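Local atomic coordinates of 2-dehydro-3-deoxyphosphogluconate aldolase (Vibrio fischeri, PDB entry 3NZR), a protein that belongs to the KDGP aldolase family, whose members are built on the TIM-barrel fold. Residues V37-N45 with V67-Q78. Sequence-based numbering, arbitrary orientation.
Sequences VLVGVLSKN and VSVGLGAGDPNQ
Lys44 lays its CG over one face of the Gln78 side-chain amide, 4.0 Å from CD, while Ser43 OG lies at the amide's edge, almost in its plane, 2.7 Å from Gln78 OE1. The two long side chains cross at about a right angle, and it is the CG methylene of Lys44 that lies over the amide. The Lys44 chain leaves with CG anti to its backbone nitrogen (chi1 -150°) and runs on past Ala73, its CD 3.8 Å from Ala73 CB; a small methyl leaves room for the lysine chain to pass at the surface. The Asp75 carboxylate receives Asn77 N at OD1 from above its plane, an Asx turn, and turns OD2 toward Lys44 CE. Lys44 NZ stays 5.5 Å from Asp75 OD2, too far for a salt bridge, though the opposite charges may attract weakly.

Ser43 suits its place because its short hydroxyl has Gln78 OE1 and Leu71 O both within hydrogen-bonding reach, at the price of OG lying between backbone nitrogen and carbonyl (Ser43 chi1 82°). Leu71 O also takes Lys44 N, at 3.2 Å.

Before this turn the strands 37-42 and 67-70 run parallel, bonded alternately from Ser68 N to Val39 O, Val41 N to Ser68 O, Gly70 N to Val41 O and Ser43 N to Gly70 O. Val39, Val41, Val67 and Val69 share one face, their branched side chains packing beneath helices 23-32, 49-61 and 79-89. On the other face, Gly70 lacks a side chain, which lets Leu42 CD2 settle 3.9 Å from Gly70 CA. At Gly72 (phi 110°) a CB would be jammed against the carbonyl oxygen of Leu71 and would run into Lys44 CB; this glycine is the first residue of a type I' turn ending at Asp75. Strand 37-42, helix 49-61 and strand 67-70 form a beta-alpha-beta unit, the repeating element of the TIM barrel.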
# COMPACT_ATOMS: atom_id res chain seq x y z
N VAL A 37 -27.67 -2.62 4.04
CA VAL A 37 -27.21 -1.46 3.23
C VAL A 37 -26.05 -0.79 3.96
O VAL A 37 -25.92 -0.93 5.17
CB VAL A 37 -28.37 -0.48 3.03
CG1 VAL A 37 -28.76 0.15 4.37
CG2 VAL A 37 -28.03 0.62 1.99
N LEU A 38 -25.22 -0.06 3.22
CA LEU A 38 -24.29 0.87 3.77
C LEU A 38 -24.59 2.18 3.13
O LEU A 38 -24.78 2.23 1.94
CB LEU A 38 -22.86 0.46 3.33
CG LEU A 38 -22.39 -0.85 3.83
CD1 LEU A 38 -21.19 -1.41 2.99
CD2 LEU A 38 -22.05 -0.71 5.31
N VAL A 39 -24.61 3.27 3.90
CA VAL A 39 -24.97 4.55 3.41
C VAL A 39 -23.71 5.42 3.24
O VAL A 39 -22.91 5.61 4.20
CB VAL A 39 -25.90 5.25 4.41
CG1 VAL A 39 -25.88 6.70 4.20
CG2 VAL A 39 -27.31 4.70 4.34
N GLY A 40 -23.49 5.87 2.02
CA GLY A 40 -22.24 6.55 1.66
C GLY A 40 -22.33 8.05 1.98
O GLY A 40 -23.36 8.67 1.69
N VAL A 41 -21.30 8.55 2.67
CA VAL A 41 -21.13 9.93 3.01
C VAL A 41 -19.75 10.31 2.45
O VAL A 41 -18.75 9.58 2.67
CB VAL A 41 -21.27 10.14 4.54
CG1 VAL A 41 -21.40 11.67 4.88
CG2 VAL A 41 -22.58 9.45 5.10
N LEU A 42 -19.66 11.41 1.72
CA LEU A 42 -18.46 11.74 0.94
C LEU A 42 -17.56 12.82 1.58
O LEU A 42 -18.03 13.93 1.92
CB LEU A 42 -18.85 12.19 -0.45
CG LEU A 42 -19.79 11.17 -1.15
CD1 LEU A 42 -20.23 11.64 -2.52
CD2 LEU A 42 -19.15 9.88 -1.26
N SER A 43 -16.28 12.47 1.73
CA SER A 43 -15.27 13.33 2.35
C SER A 43 -15.20 14.68 1.65
O SER A 43 -15.08 15.68 2.32
CB SER A 43 -13.89 12.66 2.35
OG SER A 43 -13.20 12.78 1.14
N LYS A 44 -15.36 14.70 0.34
CA LYS A 44 -15.24 15.94 -0.41
C LYS A 44 -16.32 16.98 -0.09
O LYS A 44 -16.20 18.13 -0.52
CB LYS A 44 -15.35 15.68 -1.92
CG LYS A 44 -14.55 16.69 -2.77
CD LYS A 44 -14.53 16.24 -4.25
CE LYS A 44 -13.97 17.35 -5.15
NZ LYS A 44 -15.09 18.20 -5.71
N ASN A 45 -17.39 16.55 0.54
CA ASN A 45 -18.49 17.43 0.86
C ASN A 45 -18.27 18.19 2.15
O ASN A 45 -19.17 18.77 2.69
CB ASN A 45 -19.79 16.63 0.98
CG ASN A 45 -20.33 16.18 -0.34
OD1 ASN A 45 -20.05 16.74 -1.35
ND2 ASN A 45 -21.11 15.15 -0.32
N VAL A 67 -22.23 2.90 7.80
CA VAL A 67 -21.83 4.06 7.05
C VAL A 67 -20.62 3.67 6.19
O VAL A 67 -19.76 2.86 6.64
CB VAL A 67 -21.47 5.22 8.02
CG1 VAL A 67 -20.67 6.29 7.31
CG2 VAL A 67 -22.76 5.78 8.65
N SER A 68 -20.53 4.27 5.01
CA SER A 68 -19.42 4.06 4.11
C SER A 68 -18.76 5.37 3.86
O SER A 68 -19.37 6.26 3.33
CB SER A 68 -19.97 3.45 2.81
OG SER A 68 -18.96 3.35 1.82
N VAL A 69 -17.52 5.55 4.25
CA VAL A 69 -16.81 6.81 4.04
C VAL A 69 -16.26 6.75 2.62
O VAL A 69 -15.54 5.80 2.29
CB VAL A 69 -15.62 6.98 5.02
CG1 VAL A 69 -14.91 8.31 4.76
CG2 VAL A 69 -16.16 6.88 6.45
N GLY A 70 -16.61 7.77 1.81
CA GLY A 70 -16.25 7.89 0.45
C GLY A 70 -15.33 9.00 0.15
O GLY A 70 -15.16 9.95 0.93
N LEU A 71 -14.68 8.86 -0.98
CA LEU A 71 -13.79 9.90 -1.47
C LEU A 71 -14.60 11.08 -2.01
O LEU A 71 -14.58 12.21 -1.46
CB LEU A 71 -12.92 9.29 -2.55
CG LEU A 71 -12.09 8.08 -2.04
CD1 LEU A 71 -11.99 6.86 -3.06
CD2 LEU A 71 -10.72 8.60 -1.69
N GLY A 72 -15.35 10.80 -3.03
CA GLY A 72 -16.21 11.83 -3.65
C GLY A 72 -15.70 12.25 -5.02
O GLY A 72 -14.53 12.57 -5.20
N ALA A 73 -16.57 12.19 -6.01
CA ALA A 73 -16.27 12.76 -7.32
C ALA A 73 -15.14 11.94 -7.97
O ALA A 73 -14.56 12.39 -8.94
CB ALA A 73 -15.88 14.25 -7.20
N GLY A 74 -14.86 10.73 -7.43
CA GLY A 74 -13.76 9.90 -7.97
C GLY A 74 -12.37 10.56 -7.81
O GLY A 74 -11.46 10.31 -8.62
N ASP A 75 -12.21 11.40 -6.77
CA ASP A 75 -11.02 12.15 -6.61
C ASP A 75 -9.99 11.41 -5.70
O ASP A 75 -10.19 11.28 -4.48
CB ASP A 75 -11.39 13.52 -6.03
CG ASP A 75 -10.18 14.43 -5.85
OD1 ASP A 75 -9.06 14.08 -6.33
OD2 ASP A 75 -10.35 15.49 -5.18
N PRO A 76 -8.85 10.97 -6.26
CA PRO A 76 -7.86 10.30 -5.40
C PRO A 76 -7.23 11.22 -4.39
O PRO A 76 -6.66 10.73 -3.41
CB PRO A 76 -6.85 9.73 -6.41
CG PRO A 76 -7.01 10.62 -7.63
CD PRO A 76 -8.43 11.10 -7.66
N ASN A 77 -7.26 12.54 -4.60
CA ASN A 77 -6.71 13.42 -3.61
C ASN A 77 -7.50 13.52 -2.30
O ASN A 77 -7.10 14.21 -1.38
CB ASN A 77 -6.47 14.84 -4.18
CG ASN A 77 -5.41 14.84 -5.26
OD1 ASN A 77 -5.72 14.86 -6.46
ND2 ASN A 77 -4.13 14.76 -4.84
N GLN A 78 -8.60 12.77 -2.19
CA GLN A 78 -9.32 12.68 -0.95
C GLN A 78 -8.84 11.49 -0.12
O GLN A 78 -9.38 11.24 0.94
CB GLN A 78 -10.84 12.53 -1.26
CG GLN A 78 -11.38 13.79 -1.93
CD GLN A 78 -11.34 14.99 -0.99
OE1 GLN A 78 -11.82 14.94 0.15
NE2 GLN A 78 -10.71 16.04 -1.42